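Local coordinates for protein aminoglycoside N(3)-acetyltransferase (PDB 6NP4) that probably acetylates the 3-amino group of 2-deoxystreptamine antibiotics such as tobramycin, using acetyl-CoA, and so confers aminoglycoside resistance, at residues A[116-121]-A[139-144]; A[170-175]-A[253-258]. One frame throughout, in Å; residues are numbered along the deposited sequence.

Contact 1: residues A[116-121]-A[139-144]; sequences HPDASM and AAYGPR. With TOY (tobramycin), chain B.
The phenol ring of Tyr141 has Ala140 CB on one face, offset toward the rim, and Met121 CE at its edge, near the ring plane, 3.9 Å from Tyr141 CE1. Met121, in one of its two modelled conformers, arrives there at about a right angle to the tyrosine side chain. The imidazole of His116 carries Ala119 CB on one face; at its edge, in plane, the backbone N of Asp118 makes a weak hydrogen bond to ND1. Ala140 CB reaches this ring obliquely, 3.8 Å from His116 NE2, and packs at 3.8 Å against Ala119 CB, which also leans on the phenol near CZ. Two irregular loops, one leading into strand 121-124 and the other following helix 128-132, thus meet through two alanine methyls, a methionine methyl and the two rings, and build one wall of the aminoglycoside site. Asp118 grips the 3-amino-3-deoxyglucose ring of tobramycin with both carboxylate oxygens: N33 donates to OD1 at 2.8 Å and hydroxyl O23 to OD2 at 2.6 Å. Such pairing of carboxylate and amine would suit a cationic drug. Tyr141 OH accepts a hydrogen bond from N12 of the central deoxystreptamine ring at 3.0 Å. A water ties the two sides together, donating to Asp118 OD2 at 2.7 Å and lying 2.8 Å from Tyr141 OH. Asp118 OD1 also has a hydrogen bond with Ser65 OG.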
loop_
_atom_site.group_PDB
_atom_site.type_symbol
_atom_site.label_atom_id
_atom_site.label_comp_id
_atom_site.label_asym_id
_atom_site.label_seq_id
_atom_site.Cartn_x
_atom_site.Cartn_y
_atom_site.Cartn_z
ATOM N N HIS A 116 9.422 7.666 -3.041
ATOM C CA HIS A 116 9.056 8.206 -1.731
ATOM C C HIS A 116 9.530 7.226 -0.672
ATOM O O HIS A 116 9.044 6.101 -0.634
ATOM C CB HIS A 116 7.544 8.350 -1.663
ATOM C CG HIS A 116 7.063 9.161 -0.507
ATOM N ND1 HIS A 116 7.329 8.822 0.808
ATOM C CD2 HIS A 116 6.279 10.268 -0.485
ATOM C CE1 HIS A 116 6.730 9.707 1.585
ATOM N NE2 HIS A 116 6.094 10.584 0.827
ATOM N N PRO A 117 10.494 7.575 0.183
ATOM C CA PRO A 117 11.070 6.522 1.033
ATOM C C PRO A 117 10.095 5.927 2.031
ATOM O O PRO A 117 10.171 4.733 2.328
ATOM C CB PRO A 117 12.238 7.241 1.721
ATOM C CG PRO A 117 12.581 8.327 0.775
ATOM C CD PRO A 117 11.275 8.814 0.251
ATOM N N ASP A 118 9.179 6.724 2.577
ATOM C CA ASP A 118 8.264 6.210 3.587
ATOM C C ASP A 118 7.046 5.542 2.953
ATOM O O ASP A 118 6.548 4.547 3.479
ATOM C CB ASP A 118 7.845 7.337 4.537
ATOM C CG ASP A 118 7.120 6.811 5.752
ATOM O OD1 ASP A 118 7.756 6.153 6.603
ATOM O OD2 ASP A 118 5.897 7.030 5.846
ATOM N N ALA A 119 6.557 6.101 1.857
ATOM C CA ALA A 119 5.355 5.607 1.183
ATOM C C ALA A 119 5.690 4.688 0.005
ATOM O O ALA A 119 4.824 4.425 -0.832
ATOM C CB ALA A 119 4.520 6.788 0.712
ATOM N N SER A 120 6.916 4.172 -0.065
ATOM C CA SER A 120 7.384 3.536 -1.293
ATOM C C SER A 120 6.443 2.435 -1.781
ATOM O O SER A 120 5.984 1.588 -1.014
ATOM C CB SER A 120 8.782 2.962 -1.063
ATOM O OG SER A 120 9.385 2.531 -2.281
ATOM N N MET A 121 6.228 2.433 -3.092
ATOM C CA MET A 121 5.380 1.471 -3.793
ATOM C C MET A 121 6.195 0.708 -4.829
ATOM O O MET A 121 6.980 1.304 -5.573
ATOM C CB MET A 121 4.283 2.228 -4.535
ATOM C CG MET A 121 3.417 3.122 -3.667
ATOM S SD MET A 121 2.150 2.190 -2.792
ATOM C CE MET A 121 1.608 3.383 -1.588
ATOM N N ALA A 139 3.206 13.975 -1.334
ATOM C CA ALA A 139 2.165 13.294 -2.119
ATOM C C ALA A 139 2.235 11.782 -1.855
ATOM O O ALA A 139 2.402 10.949 -2.760
ATOM C CB ALA A 139 2.309 13.607 -3.601
ATOM N N ALA A 140 2.096 11.402 -0.595
ATOM C CA ALA A 140 2.294 10.010 -0.202
ATOM C C ALA A 140 1.232 9.091 -0.798
ATOM O O ALA A 140 1.574 8.118 -1.481
ATOM C CB ALA A 140 2.358 9.865 1.316
ATOM N N TYR A 141 -0.054 9.371 -0.523
ATOM C CA TYR A 141 -1.161 8.495 -0.906
ATOM C C TYR A 141 -2.256 9.202 -1.679
ATOM O O TYR A 141 -3.257 8.564 -2.030
ATOM C CB TYR A 141 -1.776 7.788 0.319
ATOM C CG TYR A 141 -0.736 7.166 1.185
ATOM C CD1 TYR A 141 -0.010 6.049 0.781
ATOM C CD2 TYR A 141 -0.371 7.768 2.374
ATOM C CE1 TYR A 141 0.996 5.537 1.549
ATOM C CE2 TYR A 141 0.650 7.242 3.154
ATOM C CZ TYR A 141 1.334 6.134 2.734
ATOM O OH TYR A 141 2.387 5.622 3.478
ATOM N N GLY A 142 -2.126 10.495 -1.887
ATOM C CA GLY A 142 -3.164 11.293 -2.469
ATOM C C GLY A 142 -2.972 11.552 -3.947
ATOM O O GLY A 142 -2.308 10.792 -4.667
ATOM N N PRO A 143 -3.564 12.637 -4.439
ATOM C CA PRO A 143 -3.343 13.055 -5.821
ATOM C C PRO A 143 -1.858 13.035 -6.178
ATOM O O PRO A 143 -0.987 13.415 -5.387
ATOM C CB PRO A 143 -3.932 14.467 -5.843
ATOM C CG PRO A 143 -5.074 14.375 -4.834
ATOM C CD PRO A 143 -4.526 13.515 -3.736
ATOM N N ARG A 144 -1.577 12.564 -7.384
ATOM C CA ARG A 144 -0.252 12.538 -8.000
ATOM C C ARG A 144 0.589 11.362 -7.514
ATOM O O ARG A 144 1.714 11.195 -8.000
ATOM C CB ARG A 144 0.529 13.847 -7.886
ATOM C CG ARG A 144 -0.261 15.046 -8.442
ATOM C CD ARG A 144 0.528 16.360 -8.465
ATOM N NE ARG A 144 1.714 16.295 -9.320
ATOM C CZ ARG A 144 1.746 16.580 -10.624
ATOM N NH1 ARG A 144 0.641 16.955 -11.266
ATOM N NH2 ARG A 144 2.897 16.494 -11.282
HETATM C C11 TOY B . -1.058 1.112 11.000
HETATM O O11 TOY B . -1.242 1.507 9.677
HETATM C C21 TOY B . -1.610 -0.323 11.149
HETATM N N21 TOY B . -0.940 -1.195 10.141
HETATM C C31 TOY B . -3.062 -0.383 10.958
HETATM C C41 TOY B . -3.759 0.564 11.853
HETATM O O41 TOY B . -5.138 0.678 11.474
HETATM C C51 TOY B . -3.188 1.973 11.760
HETATM O O51 TOY B . -1.735 1.976 11.960
HETATM C C61 TOY B . -3.808 2.836 12.814
HETATM N N61 TOY B . -3.344 4.207 12.679
HETATM C C12 TOY B . 1.070 3.993 7.113
HETATM N N12 TOY B . 1.634 5.111 6.357
HETATM C C22 TOY B . -0.449 3.944 6.912
HETATM C C32 TOY B . -1.043 2.755 7.691
HETATM N N32 TOY B . -2.494 2.752 7.561
HETATM C C42 TOY B . -0.714 2.745 9.200
HETATM C C52 TOY B . 0.792 2.941 9.412
HETATM O O52 TOY B . 1.055 3.184 10.771
HETATM C C62 TOY B . 1.363 4.123 8.607
HETATM O O62 TOY B . 2.759 4.156 8.786
HETATM C C13 TOY B . 3.328 5.362 9.153
HETATM C C23 TOY B . 4.735 5.376 8.579
HETATM O O23 TOY B . 4.613 5.207 7.176
HETATM C C33 TOY B . 5.581 4.295 9.167
HETATM N N33 TOY B . 6.969 4.354 8.557
HETATM C C43 TOY B . 5.605 4.391 10.670
HETATM O O43 TOY B . 6.321 3.290 11.225
HETATM C C53 TOY B . 4.172 4.401 11.215
HETATM O O53 TOY B . 3.449 5.511 10.602
HETATM C C63 TOY B . 4.104 4.502 12.711
HETATM O O63 TOY B . 4.826 5.607 13.170
HETATM O O HOH W 1 3.926 7.824 4.149
#

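Contact 2: residues A[170-175]-A[253-258]; sequences LHYAEA and DIVSFG. With TOY (tobramycin), chain B.
Ile254 meets Leu170 first, their side chains crossing at about a right angle with the two CD1 methyls 4.1 Å apart. The other leucine branch, CD2, lies 3.6 Å from the carbonyl O of Ile254, an oxygen already engaged within its helix by Gly258 N. At Val255, CG1 stands anti to the backbone N (chi1 168°) and reaches obliquely to the Tyr172 ring, 3.7 Å from CD1, while the carbonyl O of Val255 lies 3.8 Å from Ala173 CB. One turn on, Gly258 presents bare backbone: its CA is 4.1 Å from Leu170 CD2, and Ala173 CB packs beside its carbonyl carbon. Alanine and glycine at the crossing let the axes of these helical segments come within 8.3 Å, running in roughly the same direction at a crossing angle of -33°. The CB of His171 points away from segment 253-258; the ring's ND1 donates to Glu174 OE2 at 2.8 Å, and NE2 accepts a hydrogen bond from N32, the 3-amine of tobramycin, at 2.9 Å. The chemistry is therefore divided: an apolar face packs helix on helix, and the polar face of helix 170-176 binds the 3-amine, the group probably acetylated, its histidine fixed in rotation by the glutamate.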
loop_
_atom_site.group_PDB
_atom_site.type_symbol
_atom_site.label_atom_id
_atom_site.label_comp_id
_atom_site.label_asym_id
_atom_site.label_seq_id
_atom_site.Cartn_x
_atom_site.Cartn_y
_atom_site.Cartn_z
ATOM N N LEU A 170 -7.385 3.679 0.774
ATOM C CA LEU A 170 -8.324 4.595 1.428
ATOM C C LEU A 170 -7.638 5.828 1.993
ATOM O O LEU A 170 -8.332 6.823 2.266
ATOM C CB LEU A 170 -9.146 3.875 2.500
ATOM C CG LEU A 170 -10.375 3.163 1.941
ATOM C CD1 LEU A 170 -10.943 2.197 2.963
ATOM C CD2 LEU A 170 -11.412 4.183 1.472
ATOM N N HIS A 171 -6.317 5.847 2.110
ATOM C CA HIS A 171 -5.641 7.101 2.440
ATOM C C HIS A 171 -5.815 8.151 1.346
ATOM O O HIS A 171 -5.714 9.347 1.638
ATOM C CB HIS A 171 -4.161 6.878 2.762
ATOM C CG HIS A 171 -3.943 6.063 3.996
ATOM N ND1 HIS A 171 -4.460 6.411 5.224
ATOM C CD2 HIS A 171 -3.259 4.915 4.201
ATOM C CE1 HIS A 171 -4.106 5.509 6.124
ATOM N NE2 HIS A 171 -3.376 4.590 5.531
ATOM N N TYR A 172 -6.118 7.748 0.105
ATOM C CA TYR A 172 -6.463 8.720 -0.915
ATOM C C TYR A 172 -7.765 9.437 -0.542
ATOM O O TYR A 172 -7.893 10.654 -0.723
ATOM C CB TYR A 172 -6.591 8.031 -2.288
ATOM C CG TYR A 172 -6.914 8.977 -3.409
ATOM C CD1 TYR A 172 -8.210 9.408 -3.633
ATOM C CD2 TYR A 172 -5.925 9.472 -4.249
ATOM C CE1 TYR A 172 -8.501 10.301 -4.629
ATOM C CE2 TYR A 172 -6.200 10.360 -5.247
ATOM C CZ TYR A 172 -7.504 10.789 -5.424
ATOM O OH TYR A 172 -7.806 11.695 -6.400
ATOM N N ALA A 173 -8.764 8.688 -0.077
ATOM C CA ALA A 173 -10.025 9.313 0.321
ATOM C C ALA A 173 -9.792 10.348 1.410
ATOM O O ALA A 173 -10.386 11.431 1.392
ATOM C CB ALA A 173 -11.011 8.245 0.791
ATOM N N GLU A 174 -8.932 10.018 2.375
ATOM C CA GLU A 174 -8.609 10.967 3.431
ATOM C C GLU A 174 -7.961 12.218 2.860
ATOM O O GLU A 174 -8.273 13.336 3.283
ATOM C CB GLU A 174 -7.679 10.304 4.455
ATOM C CG GLU A 174 -8.291 9.171 5.235
ATOM C CD GLU A 174 -7.376 8.580 6.249
ATOM O OE1 GLU A 174 -7.848 8.267 7.347
ATOM O OE2 GLU A 174 -6.178 8.472 5.978
ATOM N N ALA A 175 -7.040 12.046 1.913
ATOM C CA ALA A 175 -6.337 13.181 1.338
ATOM C C ALA A 175 -7.284 14.168 0.679
ATOM O O ALA A 175 -7.101 15.379 0.815
ATOM C CB ALA A 175 -5.307 12.693 0.322
ATOM N N ASP A 253 -14.349 2.111 -6.356
ATOM C CA ASP A 253 -15.616 2.106 -5.641
ATOM C C ASP A 253 -15.417 2.304 -4.143
ATOM O O ASP A 253 -16.146 3.084 -3.517
ATOM C CB ASP A 253 -16.359 0.807 -5.917
ATOM C CG ASP A 253 -17.811 0.877 -5.492
ATOM O OD1 ASP A 253 -18.533 1.766 -5.994
ATOM O OD2 ASP A 253 -18.223 0.070 -4.643
ATOM N N ILE A 254 -14.463 1.592 -3.527
ATOM C CA ILE A 254 -14.277 1.755 -2.086
ATOM C C ILE A 254 -13.772 3.158 -1.757
ATOM O O ILE A 254 -14.158 3.753 -0.743
ATOM C CB ILE A 254 -13.416 0.634 -1.450
ATOM C CG1 ILE A 254 -13.584 0.622 0.062
ATOM C CG2 ILE A 254 -11.957 0.737 -1.847
ATOM C CD1 ILE A 254 -12.954 -0.563 0.776
ATOM N N VAL A 255 -12.924 3.726 -2.612
ATOM C CA VAL A 255 -12.420 5.072 -2.352
ATOM C C VAL A 255 -13.532 6.102 -2.491
ATOM O O VAL A 255 -13.648 7.012 -1.666
ATOM C CB VAL A 255 -11.185 5.369 -3.225
ATOM C CG1 VAL A 255 -10.833 6.846 -3.185
ATOM C CG2 VAL A 255 -10.016 4.498 -2.752
ATOM N N SER A 256 -14.369 5.978 -3.528
ATOM C CA SER A 256 -15.512 6.876 -3.671
ATOM C C SER A 256 -16.436 6.775 -2.458
ATOM O O SER A 256 -16.928 7.793 -1.942
ATOM C CB SER A 256 -16.283 6.547 -4.955
ATOM O OG SER A 256 -17.510 7.257 -5.021
ATOM N N PHE A 257 -16.668 5.550 -1.983
ATOM C CA PHE A 257 -17.471 5.334 -0.782
ATOM C C PHE A 257 -16.828 6.020 0.412
ATOM O O PHE A 257 -17.519 6.637 1.225
ATOM C CB PHE A 257 -17.614 3.832 -0.553
ATOM C CG PHE A 257 -18.343 3.454 0.713
ATOM C CD1 PHE A 257 -17.659 3.334 1.909
ATOM C CD2 PHE A 257 -19.694 3.190 0.705
ATOM C CE1 PHE A 257 -18.298 2.973 3.068
ATOM C CE2 PHE A 257 -20.336 2.825 1.860
ATOM C CZ PHE A 257 -19.644 2.718 3.041
ATOM N N GLY A 258 -15.507 5.920 0.525
ATOM C CA GLY A 258 -14.817 6.521 1.658
ATOM C C GLY A 258 -14.857 8.035 1.669
ATOM O O GLY A 258 -14.980 8.655 2.736
HETATM C C11 TOY B . -1.058 1.112 11.000
HETATM O O11 TOY B . -1.242 1.507 9.677
HETATM C C21 TOY B . -1.610 -0.323 11.149
HETATM N N21 TOY B . -0.940 -1.195 10.141
HETATM C C31 TOY B . -3.062 -0.383 10.958
HETATM C C41 TOY B . -3.759 0.564 11.853
HETATM O O41 TOY B . -5.138 0.678 11.474
HETATM C C51 TOY B . -3.188 1.973 11.760
HETATM O O51 TOY B . -1.735 1.976 11.960
HETATM C C61 TOY B . -3.808 2.836 12.814
HETATM N N61 TOY B . -3.344 4.207 12.679
HETATM C C12 TOY B . 1.070 3.993 7.113
HETATM N N12 TOY B . 1.634 5.111 6.357
HETATM C C22 TOY B . -0.449 3.944 6.912
HETATM C C32 TOY B . -1.043 2.755 7.691
HETATM N N32 TOY B . -2.494 2.752 7.561
HETATM C C42 TOY B . -0.714 2.745 9.200
HETATM C C52 TOY B . 0.792 2.941 9.412
HETATM O O52 TOY B . 1.055 3.184 10.771
HETATM C C62 TOY B . 1.363 4.123 8.607
HETATM O O62 TOY B . 2.759 4.156 8.786
HETATM C C13 TOY B . 3.328 5.362 9.153
HETATM C C23 TOY B . 4.735 5.376 8.579
HETATM O O23 TOY B . 4.613 5.207 7.176
HETATM C C33 TOY B . 5.581 4.295 9.167
HETATM N N33 TOY B . 6.969 4.354 8.557
HETATM C C43 TOY B . 5.605 4.391 10.670
HETATM O O43 TOY B . 6.321 3.290 11.225
HETATM C C53 TOY B . 4.172 4.401 11.215
HETATM O O53 TOY B . 3.449 5.511 10.602
HETATM C C63 TOY B . 4.104 4.502 12.711
HETATM O O63 TOY B . 4.826 5.607 13.170
#

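How the contacts relate
Contact 1 closes along the chain before contact 2 opens, and they lie about 15 Å apart, centre to centre. They touch directly where the loop 139-144 runs over helix 170-176: Tyr141 O packs 3.4 Å from Tyr172 CB, and the Tyr141 and His171 rings meet with planes at about 40°. Each contact is also tied to the seven-stranded mixed sheet, since 116-121 leads into strand 121-124 and helix 251-265 directly follows strand 244-250. Tobramycin joins them functionally: both contacts bind the one drug molecule, from adjoining parts of its site, and His171 of contact 2 is also part of the acetyl-CoA site.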